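Local structure of probable secreted solute-binding lipoprotein (Streptomyces coelicolor, 3I3V) at residues Val11-Leu16 with Leu45-Asp50; Ala163-Gly168 with Gly219-Lys224; Val67-Leu72 with Thr286-Trp291; Leu51-Glu56 with Asn71-Thr76. The protein probably serves as the extracellular solute-binding lipoprotein component of a membrane transporter. One frame throughout, in Å; residues are numbered along the deposited sequence.

Interaction 1: Val11-Leu16 with Leu45-Asp50; sequences VVHTQL and LVNGDD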
loop_
_atom_site.group_PDB
_atom_site.type_symbol
_atom_site.label_atom_id
_atom_site.label_comp_id
_atom_site.label_asym_id
_atom_site.label_seq_id
_atom_site.Cartn_x
_atom_site.Cartn_y
_atom_site.Cartn_z
ATOM N N VAL C 11 17.878 46.964 -5.832
ATOM C CA VAL C 11 17.947 48.240 -6.558
ATOM C C VAL C 11 17.995 47.903 -8.038
ATOM O O VAL C 11 18.864 47.154 -8.486
ATOM C CB VAL C 11 19.208 49.053 -6.198
ATOM C CG1 VAL C 11 19.187 50.389 -6.931
ATOM C CG2 VAL C 11 19.286 49.268 -4.696
ATOM N N VAL C 12 17.056 48.473 -8.786
ATOM C CA VAL C 12 16.925 48.236 -10.215
ATOM C C VAL C 12 17.171 49.504 -11.037
ATOM O O VAL C 12 16.465 50.497 -10.877
ATOM C CB VAL C 12 15.501 47.709 -10.546
ATOM C CG1 VAL C 12 15.327 47.548 -12.047
ATOM C CG2 VAL C 12 15.262 46.394 -9.835
ATOM N N HIS C 13 18.172 49.448 -11.917
ATOM C CA HIS C 13 18.512 50.559 -12.806
ATOM C C HIS C 13 17.790 50.259 -14.116
ATOM O O HIS C 13 18.182 49.353 -14.845
ATOM C CB HIS C 13 20.027 50.617 -13.029
ATOM C CG HIS C 13 20.521 51.969 -13.434
ATOM N ND1 HIS C 13 21.846 52.241 -13.647
ATOM C CD2 HIS C 13 19.847 53.127 -13.637
ATOM C CE1 HIS C 13 21.980 53.523 -13.964
ATOM N NE2 HIS C 13 20.786 54.075 -13.963
ATOM N N THR C 14 16.749 51.038 -14.405
ATOM C CA THR C 14 15.884 50.821 -15.566
ATOM C C THR C 14 15.639 51.995 -16.484
ATOM O O THR C 14 15.637 53.139 -16.049
ATOM C CB THR C 14 14.474 50.439 -15.111
ATOM O OG1 THR C 14 14.556 49.653 -13.922
ATOM C CG2 THR C 14 13.745 49.685 -16.187
ATOM N N GLN C 15 15.347 51.683 -17.744
ATOM C CA GLN C 15 15.016 52.693 -18.741
ATOM C C GLN C 15 13.507 52.894 -18.717
ATOM O O GLN C 15 12.992 53.815 -19.345
ATOM C CB GLN C 15 15.431 52.239 -20.135
ATOM C CG GLN C 15 16.922 52.281 -20.371
ATOM C CD GLN C 15 17.286 51.943 -21.795
ATOM O OE1 GLN C 15 16.826 50.936 -22.341
ATOM N NE2 GLN C 15 18.125 52.777 -22.409
ATOM N N LEU C 16 12.811 52.014 -17.996
ATOM C CA LEU C 16 11.359 52.066 -17.870
ATOM C C LEU C 16 10.971 52.819 -16.609
ATOM O O LEU C 16 11.672 52.743 -15.597
ATOM C CB LEU C 16 10.766 50.656 -17.777
ATOM C CG LEU C 16 10.948 49.686 -18.940
ATOM C CD1 LEU C 16 10.145 48.428 -18.663
ATOM C CD2 LEU C 16 10.492 50.335 -20.240
ATOM N N LEU C 45 15.985 53.216 -10.310
ATOM C CA LEU C 45 16.815 54.324 -10.769
ATOM C C LEU C 45 16.473 54.386 -12.252
ATOM O O LEU C 45 16.765 53.457 -13.000
ATOM C CB LEU C 45 18.308 54.031 -10.568
ATOM C CG LEU C 45 18.851 54.045 -9.126
ATOM C CD1 LEU C 45 20.326 53.618 -9.122
ATOM C CD2 LEU C 45 18.704 55.449 -8.522
ATOM N N VAL C 46 15.830 55.465 -12.678
ATOM C CA VAL C 46 15.435 55.573 -14.072
ATOM C C VAL C 46 16.344 56.469 -14.895
ATOM O O VAL C 46 16.703 57.572 -14.476
ATOM C CB VAL C 46 13.979 56.088 -14.205
ATOM C CG1 VAL C 46 13.603 56.222 -15.686
ATOM C CG2 VAL C 46 13.024 55.133 -13.497
ATOM N N ASN C 47 16.715 55.972 -16.070
ATOM C CA ASN C 47 17.564 56.695 -17.013
ATOM C C ASN C 47 17.168 56.269 -18.424
ATOM O O ASN C 47 16.653 55.170 -18.620
ATOM C CB ASN C 47 19.043 56.375 -16.768
ATOM C CG ASN C 47 19.634 57.188 -15.639
ATOM O OD1 ASN C 47 19.781 58.407 -15.749
ATOM N ND2 ASN C 47 19.975 56.524 -14.549
ATOM N N GLY C 48 17.420 57.134 -19.403
ATOM C CA GLY C 48 17.058 56.820 -20.769
ATOM C C GLY C 48 18.239 56.378 -21.603
ATOM O O GLY C 48 18.801 55.311 -21.373
ATOM N N ASP C 49 18.611 57.204 -22.573
ATOM C CA ASP C 49 19.723 56.915 -23.466
ATOM C C ASP C 49 21.070 56.862 -22.753
ATOM O O ASP C 49 22.003 56.209 -23.232
ATOM C CB ASP C 49 19.773 57.965 -24.580
ATOM C CG ASP C 49 18.621 57.824 -25.558
ATOM O OD1 ASP C 49 18.380 58.766 -26.346
ATOM O OD2 ASP C 49 17.963 56.762 -25.542
ATOM N N ASP C 50 21.170 57.536 -21.611
ATOM C CA ASP C 50 22.414 57.563 -20.854
ATOM C C ASP C 50 22.477 56.584 -19.671
ATOM O O ASP C 50 23.311 56.740 -18.784
ATOM C CB ASP C 50 22.679 58.983 -20.342
ATOM C CG ASP C 50 21.648 59.440 -19.325
ATOM O OD1 ASP C 50 21.840 60.514 -18.717
ATOM O OD2 ASP C 50 20.638 58.730 -19.128
#
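The imidazole of His13 meets the strand beside it at its edge. Leu45 O and Asn47 ND2 both lie near the ring plane, and the ring and the Asn47 amide are turned 73° against each other. Asn47 ND2 donates to His13 NE2 at 2.6 Å, a short and bent bond (137° at the hydrogen) in which NE2 is modelled as the acceptor. With CG anti to the backbone N, His13 swings CD2 to 3.6 Å from Leu45 CB, while Val54 and Tyr55 of helix 51-60 also touch the ring. Beneath it the backbones run parallel: Leu45 N donates to Val12 O, Thr14 N to Leu45 O at 2.8 Å, and Asn47 N to Thr14 O. This is the pairing of a beta-alpha-beta unit, in which strand 9-14, helix 23-36 and strand 41-46 follow one another, with 41-46 outermost in its sheet within the chain. The extended chain of Gln15 brings NE2 to Gly48 O at 2.8 Å; Gly48 O lies in the Gln15 amide plane, whereas the donor stands 53° above the carbonyl plane. On the other sheet face, Val46 CG2 lies 3.5 Å from Leu16 O.

Interaction 2: Ala163-Gly168 with Gly219-Lys224; sequences APVTVG and GVFADK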
loop_
_atom_site.group_PDB
_atom_site.type_symbol
_atom_site.label_atom_id
_atom_site.label_comp_id
_atom_site.label_asym_id
_atom_site.label_seq_id
_atom_site.Cartn_x
_atom_site.Cartn_y
_atom_site.Cartn_z
ATOM N N ALA C 163 -1.582 57.059 -52.750
ATOM C CA ALA C 163 -0.190 56.655 -52.648
ATOM C C ALA C 163 -0.140 55.197 -52.205
ATOM O O ALA C 163 -0.969 54.756 -51.414
ATOM C CB ALA C 163 0.547 57.545 -51.647
ATOM N N PRO C 164 0.819 54.423 -52.741
ATOM C CA PRO C 164 0.982 53.005 -52.402
ATOM C C PRO C 164 1.684 52.780 -51.060
ATOM O O PRO C 164 1.026 52.812 -50.012
ATOM C CB PRO C 164 1.761 52.454 -53.597
ATOM C CG PRO C 164 2.599 53.614 -54.003
ATOM C CD PRO C 164 1.626 54.772 -53.923
ATOM N N VAL C 165 2.996 52.541 -51.073
ATOM C CA VAL C 165 3.719 52.327 -49.815
ATOM C C VAL C 165 4.344 53.631 -49.324
ATOM O O VAL C 165 5.090 54.291 -50.047
ATOM C CB VAL C 165 4.864 51.265 -49.936
ATOM C CG1 VAL C 165 5.491 51.030 -48.577
ATOM C CG2 VAL C 165 4.328 49.949 -50.462
ATOM N N THR C 166 4.030 54.011 -48.095
ATOM C CA THR C 166 4.607 55.224 -47.543
ATOM C C THR C 166 5.724 54.828 -46.573
ATOM O O THR C 166 5.595 53.871 -45.809
ATOM C CB THR C 166 3.547 56.066 -46.808
ATOM O OG1 THR C 166 4.149 57.263 -46.300
ATOM C CG2 THR C 166 2.934 55.271 -45.664
ATOM N N VAL C 167 6.832 55.553 -46.624
ATOM C CA VAL C 167 7.960 55.264 -45.754
ATOM C C VAL C 167 8.901 56.463 -45.712
ATOM O O VAL C 167 9.026 57.198 -46.692
ATOM C CB VAL C 167 8.727 54.006 -46.247
ATOM C CG1 VAL C 167 9.309 54.254 -47.634
ATOM C CG2 VAL C 167 9.823 53.633 -45.254
ATOM N N GLY C 168 9.548 56.666 -44.566
ATOM C CA GLY C 168 10.472 57.781 -44.428
ATOM C C GLY C 168 11.830 57.431 -45.000
ATOM O O GLY C 168 12.697 56.907 -44.301
ATOM N N GLY C 219 7.384 52.576 -59.021
ATOM C CA GLY C 219 6.506 53.461 -58.274
ATOM C C GLY C 219 5.786 52.825 -57.101
ATOM O O GLY C 219 4.656 53.196 -56.794
ATOM N N VAL C 220 6.433 51.883 -56.425
ATOM C CA VAL C 220 5.809 51.220 -55.289
ATOM C C VAL C 220 5.794 52.122 -54.056
ATOM O O VAL C 220 4.953 51.963 -53.173
ATOM C CB VAL C 220 6.528 49.890 -54.956
ATOM C CG1 VAL C 220 6.079 49.366 -53.595
ATOM C CG2 VAL C 220 6.219 48.858 -56.026
ATOM N N PHE C 221 6.712 53.080 -53.997
ATOM C CA PHE C 221 6.769 53.996 -52.862
ATOM C C PHE C 221 6.131 55.320 -53.224
ATOM O O PHE C 221 6.033 55.660 -54.400
ATOM C CB PHE C 221 8.224 54.212 -52.433
ATOM C CG PHE C 221 8.918 52.944 -52.058
ATOM C CD1 PHE C 221 8.495 52.215 -50.954
ATOM C CD2 PHE C 221 9.917 52.420 -52.858
ATOM C CE1 PHE C 221 9.051 50.988 -50.660
ATOM C CE2 PHE C 221 10.480 51.187 -52.566
ATOM C CZ PHE C 221 10.042 50.468 -51.465
ATOM N N ALA C 222 5.690 56.057 -52.209
ATOM C CA ALA C 222 5.066 57.362 -52.414
ATOM C C ALA C 222 6.025 58.281 -53.158
ATOM O O ALA C 222 7.247 58.137 -53.047
ATOM C CB ALA C 222 4.699 57.986 -51.065
ATOM N N ASP C 223 5.480 59.223 -53.921
ATOM C CA ASP C 223 6.328 60.152 -54.649
ATOM C C ASP C 223 7.199 60.884 -53.629
ATOM O O ASP C 223 6.737 61.217 -52.539
ATOM C CB ASP C 223 5.488 61.176 -55.430
ATOM C CG ASP C 223 4.726 60.557 -56.607
ATOM O OD1 ASP C 223 5.293 59.702 -57.319
ATOM O OD2 ASP C 223 3.560 60.948 -56.832
ATOM N N LYS C 224 8.465 61.097 -53.967
ATOM C CA LYS C 224 9.381 61.817 -53.089
ATOM C C LYS C 224 9.738 61.112 -51.767
ATOM O O LYS C 224 10.216 61.747 -50.833
ATOM C CB LYS C 224 8.800 63.211 -52.806
ATOM C CG LYS C 224 8.418 63.969 -54.076
ATOM C CD LYS C 224 8.083 65.448 -53.844
ATOM C CE LYS C 224 6.890 65.649 -52.912
ATOM N NZ LYS C 224 7.263 65.542 -51.467
#
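Val165 carries this contact through both its backbone and its side chain. Its N donates to Val220 O at 2.9 Å, with the carbonyl pointing almost straight at the donor, and its O accepts from Ala222 N at 2.9 Å through a more bent bond, 142° at the hydrogen. The two bonds flank Phe221, whose CA adds a C-H...O contact to Val165 O, so a single beta bridge pairs Val165 with Phe221. The valine methyls divide the neighbouring side chains between them. CG2 packs 3.6 Å from Val220 CG1, the two side chains lying side by side, while CG1, anti to the backbone N at chi1 -176°, lies along the CD1-CE1 side of the Phe221 ring. Val167 CG1 reaches the same ring obliquely, 4.0 Å from Phe221 CD1. At the other end of the bridge Pro164 CG rests close to Val220 O. Ala163 CB lies 4.2 Å from Ala222 CB.

Farther out, Phe377 meets the Phe221 ring edge-to-face, and Leu177 and Ile181 of helix 172-182 pack on it. Arg158 of helix 147-159 donates from NE to Gly219 O and forms a salt bridge with Asp223, holding the loop from two points. Strand 163-166 is itself paired in parallel with strand 242-246. Gly219, at phi 81°, ends the preceding helix in a Schellman motif, and two residues beyond it Phe221 forms a single beta bridge to strand 163-166, at the margin of the larger mixed sheet.

Interaction 3: Val67-Leu72 with Thr286-Trp291; sequences VVMVNL and TLIGFW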
loop_
_atom_site.group_PDB
_atom_site.type_symbol
_atom_site.label_atom_id
_atom_site.label_comp_id
_atom_site.label_asym_id
_atom_site.label_seq_id
_atom_site.Cartn_x
_atom_site.Cartn_y
_atom_site.Cartn_z
ATOM N N VAL C 67 20.177 45.007 -10.504
ATOM C CA VAL C 67 19.594 44.534 -11.754
ATOM C C VAL C 67 19.476 45.712 -12.705
ATOM O O VAL C 67 19.108 46.823 -12.302
ATOM C CB VAL C 67 18.176 43.953 -11.530
ATOM C CG1 VAL C 67 17.548 43.590 -12.860
ATOM C CG2 VAL C 67 18.238 42.732 -10.625
ATOM N N VAL C 68 19.785 45.468 -13.970
ATOM C CA VAL C 68 19.713 46.516 -14.973
ATOM C C VAL C 68 18.694 46.163 -16.044
ATOM O O VAL C 68 18.549 45.007 -16.415
ATOM C CB VAL C 68 21.088 46.738 -15.647
ATOM C CG1 VAL C 68 21.033 47.969 -16.538
ATOM C CG2 VAL C 68 22.175 46.877 -14.587
HETATM N N MSE C 69 17.972 47.157 -16.536
HETATM C CA MSE C 69 16.998 46.903 -17.582
HETATM C C MSE C 69 17.304 47.781 -18.775
HETATM O O MSE C 69 16.881 48.931 -18.829
HETATM C CB MSE C 69 15.584 47.164 -17.072
HETATM C CG MSE C 69 15.165 46.245 -15.925
HETATM SE SE MSE C 69 13.341 46.565 -15.311
HETATM C CE MSE C 69 12.425 45.982 -16.919
ATOM N N VAL C 70 18.043 47.221 -19.728
ATOM C CA VAL C 70 18.435 47.935 -20.946
ATOM C C VAL C 70 18.375 47.014 -22.155
ATOM O O VAL C 70 18.317 45.790 -22.023
ATOM C CB VAL C 70 19.896 48.468 -20.887
ATOM C CG1 VAL C 70 19.906 49.922 -20.555
ATOM C CG2 VAL C 70 20.720 47.657 -19.880
ATOM N N ASN C 71 18.418 47.614 -23.339
ATOM C CA ASN C 71 18.386 46.840 -24.558
ATOM C C ASN C 71 19.814 46.466 -24.927
ATOM O O ASN C 71 20.763 46.805 -24.213
ATOM C CB ASN C 71 17.731 47.634 -25.695
ATOM C CG ASN C 71 18.461 48.942 -26.000
ATOM O OD1 ASN C 71 18.590 49.343 -27.168
ATOM N ND2 ASN C 71 18.922 49.621 -24.956
ATOM N N LEU C 72 19.958 45.760 -26.042
ATOM C CA LEU C 72 21.258 45.325 -26.509
ATOM C C LEU C 72 21.721 46.204 -27.655
ATOM O O LEU C 72 21.155 46.167 -28.748
ATOM C CB LEU C 72 21.202 43.868 -26.980
ATOM C CG LEU C 72 22.577 43.313 -27.370
ATOM C CD1 LEU C 72 23.435 43.205 -26.109
ATOM C CD2 LEU C 72 22.439 41.955 -28.045
ATOM N N THR C 286 15.959 41.798 -28.929
ATOM C CA THR C 286 16.934 42.390 -28.031
ATOM C C THR C 286 16.647 43.781 -27.507
ATOM O O THR C 286 17.558 44.588 -27.321
ATOM C CB THR C 286 18.357 42.353 -28.637
ATOM O OG1 THR C 286 18.342 42.902 -29.962
ATOM C CG2 THR C 286 18.875 40.917 -28.663
ATOM N N LEU C 287 15.369 44.060 -27.279
ATOM C CA LEU C 287 14.965 45.324 -26.683
ATOM C C LEU C 287 15.163 45.044 -25.187
ATOM O O LEU C 287 15.611 43.948 -24.819
ATOM C CB LEU C 287 13.503 45.637 -27.001
ATOM C CG LEU C 287 13.300 46.354 -28.343
ATOM C CD1 LEU C 287 13.797 45.476 -29.476
ATOM C CD2 LEU C 287 11.829 46.700 -28.530
ATOM N N ILE C 288 14.840 46.006 -24.332
ATOM C CA ILE C 288 15.031 45.855 -22.889
ATOM C C ILE C 288 15.065 44.425 -22.320
ATOM O O ILE C 288 14.133 43.644 -22.484
ATOM C CB ILE C 288 13.989 46.683 -22.126
ATOM C CG1 ILE C 288 14.226 48.168 -22.418
ATOM C CG2 ILE C 288 14.077 46.399 -20.628
ATOM C CD1 ILE C 288 13.355 49.106 -21.616
ATOM N N GLY C 289 16.176 44.098 -21.663
ATOM C CA GLY C 289 16.350 42.794 -21.048
ATOM C C GLY C 289 16.835 42.993 -19.622
ATOM O O GLY C 289 17.207 44.115 -19.258
ATOM N N PHE C 290 16.831 41.924 -18.819
ATOM C CA PHE C 290 17.270 41.981 -17.419
ATOM C C PHE C 290 18.742 41.570 -17.259
ATOM O O PHE C 290 19.116 40.442 -17.586
ATOM C CB PHE C 290 16.406 41.045 -16.546
ATOM C CG PHE C 290 14.966 41.489 -16.394
ATOM C CD1 PHE C 290 14.619 42.503 -15.505
ATOM C CD2 PHE C 290 13.950 40.873 -17.133
ATOM C CE1 PHE C 290 13.279 42.899 -15.345
ATOM C CE2 PHE C 290 12.618 41.266 -16.977
ATOM C CZ PHE C 290 12.284 42.280 -16.079
ATOM N N TRP C 291 19.574 42.473 -16.742
ATOM C CA TRP C 291 20.985 42.162 -16.542
ATOM C C TRP C 291 21.272 42.080 -15.046
ATOM O O TRP C 291 20.644 42.786 -14.252
ATOM C CB TRP C 291 21.882 43.241 -17.163
ATOM C CG TRP C 291 21.637 43.505 -18.617
ATOM C CD1 TRP C 291 20.482 43.965 -19.185
ATOM C CD2 TRP C 291 22.591 43.389 -19.684
ATOM N NE1 TRP C 291 20.659 44.149 -20.536
ATOM C CE2 TRP C 291 21.943 43.806 -20.870
ATOM C CE3 TRP C 291 23.930 42.978 -19.753
ATOM C CZ2 TRP C 291 22.588 43.824 -22.110
ATOM C CZ3 TRP C 291 24.571 42.996 -20.983
ATOM C CH2 TRP C 291 23.901 43.418 -22.145
#
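Val70 O takes two N-H donors across this contact, one from the backbone and one from an indole. Gly289 N donates at 2.8 Å and Trp291 NE1 at 3.2 Å, and the two approach from opposite faces of the carbonyl plane, each 48° out of it. The oxygen lies near the indole plane, so the ring is directed edge-on to its acceptor. The same indole is packed as well as bonded: Val70 CG2 sits over one face, 3.8 Å from Trp291 CD1, and Leu72 CD1 comes to the far edge, 4.0 Å from CH2. Trp79 adds an edge-to-face contact from outside the two segments.

Met69, present as selenomethionine, and Phe290 occupy the other side of the sheet. Their side chains run side by side, and a bend at chi3 folds CE back to 3.6 Å from Phe290 CE1. SE lies 4.8 Å from the ring centroid, 59° off its normal, an oblique Met-aromatic contact. Ile288 CG2 packs against Met69 CB on this same side, and Tyr121 meets Phe290 edge-to-face.

The backbones are joined by reciprocal bonds between Val68 and Trp291, whereas Val70 N to Gly289 O is weak. Beyond the strand end, Leu72 N donates to Thr286 O at 3.0 Å. The strand directions differ by 151°, and Val68-Trp291 and Val70-Gly289 are hydrogen-bonded pairs around the non-hydrogen-bonded Met69-Phe290. Strand 289-292 thus adds an antiparallel edge to parallel strands, giving the mixed 2-1-3-4 sheet of a periplasmic-binding-protein-like lobe.

Interaction 4: Leu51-Glu56 with Asn71-Thr76; sequences LAQVYE and NLYDKT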
loop_
_atom_site.group_PDB
_atom_site.type_symbol
_atom_site.label_atom_id
_atom_site.label_comp_id
_atom_site.label_asym_id
_atom_site.label_seq_id
_atom_site.Cartn_x
_atom_site.Cartn_y
_atom_site.Cartn_z
ATOM N N LEU C 51 21.607 55.582 -19.642
ATOM C CA LEU C 51 21.628 54.627 -18.530
ATOM C C LEU C 51 22.940 53.851 -18.506
ATOM O O LEU C 51 23.565 53.706 -17.453
ATOM C CB LEU C 51 20.449 53.645 -18.625
ATOM C CG LEU C 51 20.392 52.511 -17.590
ATOM C CD1 LEU C 51 19.010 51.908 -17.597
ATOM C CD2 LEU C 51 21.446 51.430 -17.902
ATOM N N ALA C 52 23.339 53.342 -19.668
ATOM C CA ALA C 52 24.579 52.587 -19.786
ATOM C C ALA C 52 25.762 53.378 -19.222
ATOM O O ALA C 52 26.570 52.831 -18.474
ATOM C CB ALA C 52 24.831 52.237 -21.245
ATOM N N GLN C 53 25.864 54.658 -19.579
ATOM C CA GLN C 53 26.951 55.509 -19.091
ATOM C C GLN C 53 26.859 55.658 -17.581
ATOM O O GLN C 53 27.853 55.510 -16.878
ATOM C CB GLN C 53 26.898 56.916 -19.730
ATOM C CG GLN C 53 27.245 57.004 -21.231
ATOM C CD GLN C 53 26.166 56.442 -22.172
ATOM O OE1 GLN C 53 26.355 56.419 -23.395
ATOM N NE2 GLN C 53 25.040 55.990 -21.612
ATOM N N VAL C 54 25.658 55.962 -17.088
ATOM C CA VAL C 54 25.438 56.142 -15.658
ATOM C C VAL C 54 25.714 54.856 -14.905
ATOM O O VAL C 54 26.246 54.888 -13.798
ATOM C CB VAL C 54 23.995 56.568 -15.359
ATOM C CG1 VAL C 54 23.787 56.727 -13.846
ATOM C CG2 VAL C 54 23.690 57.864 -16.085
ATOM N N TYR C 55 25.345 53.724 -15.499
ATOM C CA TYR C 55 25.594 52.446 -14.845
ATOM C C TYR C 55 27.102 52.165 -14.738
ATOM O O TYR C 55 27.573 51.682 -13.715
ATOM C CB TYR C 55 24.918 51.304 -15.599
ATOM C CG TYR C 55 25.283 49.944 -15.049
ATOM C CD1 TYR C 55 24.706 49.462 -13.878
ATOM C CD2 TYR C 55 26.243 49.158 -15.680
ATOM C CE1 TYR C 55 25.080 48.232 -13.348
ATOM C CE2 TYR C 55 26.622 47.928 -15.162
ATOM C CZ TYR C 55 26.035 47.472 -13.994
ATOM O OH TYR C 55 26.416 46.256 -13.487
ATOM N N GLU C 56 27.856 52.463 -15.792
ATOM C CA GLU C 56 29.301 52.221 -15.767
ATOM C C GLU C 56 29.987 53.090 -14.714
ATOM O O GLU C 56 30.915 52.651 -14.034
ATOM C CB GLU C 56 29.898 52.451 -17.161
ATOM C CG GLU C 56 29.359 51.449 -18.165
ATOM C CD GLU C 56 29.896 51.636 -19.568
ATOM O OE1 GLU C 56 30.698 52.569 -19.782
ATOM O OE2 GLU C 56 29.510 50.842 -20.457
ATOM N N ASN C 71 18.418 47.614 -23.339
ATOM C CA ASN C 71 18.386 46.840 -24.558
ATOM C C ASN C 71 19.814 46.466 -24.927
ATOM O O ASN C 71 20.763 46.805 -24.213
ATOM C CB ASN C 71 17.731 47.634 -25.695
ATOM C CG ASN C 71 18.461 48.942 -26.000
ATOM O OD1 ASN C 71 18.590 49.343 -27.168
ATOM N ND2 ASN C 71 18.922 49.621 -24.956
ATOM N N LEU C 72 19.958 45.760 -26.042
ATOM C CA LEU C 72 21.258 45.325 -26.509
ATOM C C LEU C 72 21.721 46.204 -27.655
ATOM O O LEU C 72 21.155 46.167 -28.748
ATOM C CB LEU C 72 21.202 43.868 -26.980
ATOM C CG LEU C 72 22.577 43.313 -27.370
ATOM C CD1 LEU C 72 23.435 43.205 -26.109
ATOM C CD2 LEU C 72 22.439 41.955 -28.045
ATOM N N TYR C 73 22.742 47.008 -27.397
ATOM C CA TYR C 73 23.297 47.867 -28.427
ATOM C C TYR C 73 24.789 48.032 -28.168
ATOM O O TYR C 73 25.309 47.545 -27.162
ATOM C CB TYR C 73 22.592 49.230 -28.455
ATOM C CG TYR C 73 22.877 50.139 -27.280
ATOM C CD1 TYR C 73 22.367 49.864 -26.007
ATOM C CD2 TYR C 73 23.648 51.291 -27.445
ATOM C CE1 TYR C 73 22.620 50.723 -24.923
ATOM C CE2 TYR C 73 23.909 52.147 -26.381
ATOM C CZ TYR C 73 23.396 51.866 -25.126
ATOM O OH TYR C 73 23.637 52.737 -24.089
ATOM N N ASP C 74 25.467 48.723 -29.076
ATOM C CA ASP C 74 26.911 48.940 -28.995
ATOM C C ASP C 74 27.548 48.892 -27.604
ATOM O O ASP C 74 28.373 48.021 -27.324
ATOM C CB ASP C 74 27.281 50.269 -29.662
ATOM C CG ASP C 74 28.783 50.445 -29.801
ATOM O OD1 ASP C 74 29.331 51.413 -29.223
ATOM O OD2 ASP C 74 29.415 49.605 -30.487
ATOM N N LYS C 75 27.175 49.829 -26.739
ATOM C CA LYS C 75 27.744 49.893 -25.398
ATOM C C LYS C 75 27.509 48.680 -24.492
ATOM O O LYS C 75 28.462 48.140 -23.935
ATOM C CB LYS C 75 27.267 51.167 -24.689
ATOM C CG LYS C 75 27.870 51.363 -23.308
ATOM C CD LYS C 75 27.803 52.823 -22.846
ATOM C CE LYS C 75 29.021 53.594 -23.276
ATOM N NZ LYS C 75 30.244 52.983 -22.693
ATOM N N THR C 76 26.258 48.250 -24.339
ATOM C CA THR C 76 25.956 47.109 -23.472
ATOM C C THR C 76 26.449 45.805 -24.078
ATOM O O THR C 76 26.489 44.779 -23.416
ATOM C CB THR C 76 24.423 46.993 -23.166
ATOM O OG1 THR C 76 23.694 46.705 -24.367
ATOM C CG2 THR C 76 23.904 48.296 -22.561
HETATM O O HOH W 1 22.058 53.346 -22.177
#
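Ala52 CB is wedged between Tyr73 and Lys75, 3.1 Å from the phenolic OH and 3.4 Å from Lys75 CD; the latter is tighter than usual carbon-carbon contact. Thr76 CG2 closes in more loosely at 4.3 Å. One water links the first-turn N-H of Ala52 to the Tyr73 hydroxyl, accepting from Ala52 N at 2.8 Å and lying 2.6 Å from Tyr73 OH.

Toward the exposed Gln53 the contact thins. Its OE1 comes no nearer to Lys75 than 3.9 Å, at CE. Lys75 passes over Ala52 before bends at chi3 and chi4 turn NZ to the Glu56 carboxylate, which comes from the opposite direction. The salt bridge joins NZ to Glu56 OE1 at 3.0 Å on its syn side, 24° out of the carboxylate plane, with a weak second bond to OE2. Trp79 NE1 donates to OE2, so partners at both oxygens restrain the carboxylate's rotation.

Within the loop, Thr76 OG1 donates in the carbonyl plane to a lone pair of Asn71 O and accepts from Tyr73 N, bracing the turn. The contact joins the first turns of helix 51-60 to the loop after strand 67-70, within the strand-helix-strand succession 41-46, 51-60, 67-70 of an alpha/beta lobe.

How the interactions relate
From the N terminus, interaction 1 closes the first loop, around helix 23-36, and pairs strands 9-14 and 41-46. Helix 51-60 follows, and interaction 4 closes a short loop between that helix and the chain leaving strand 67-70. Interaction 3 starts on this same strand, shares Asn71 and Leu72 with interaction 4, and brings back residues 286-291 after more than 200 residues. Interaction 2 lies within that long excursion. Strand 67-70 also pairs with strand 9-14, so interactions 1, 3 and 4 adjoin, their centres 9 to 10 Å apart. Interaction 2 belongs to the other sheet, its centre at least 35 Å from theirs, across the chain's centre.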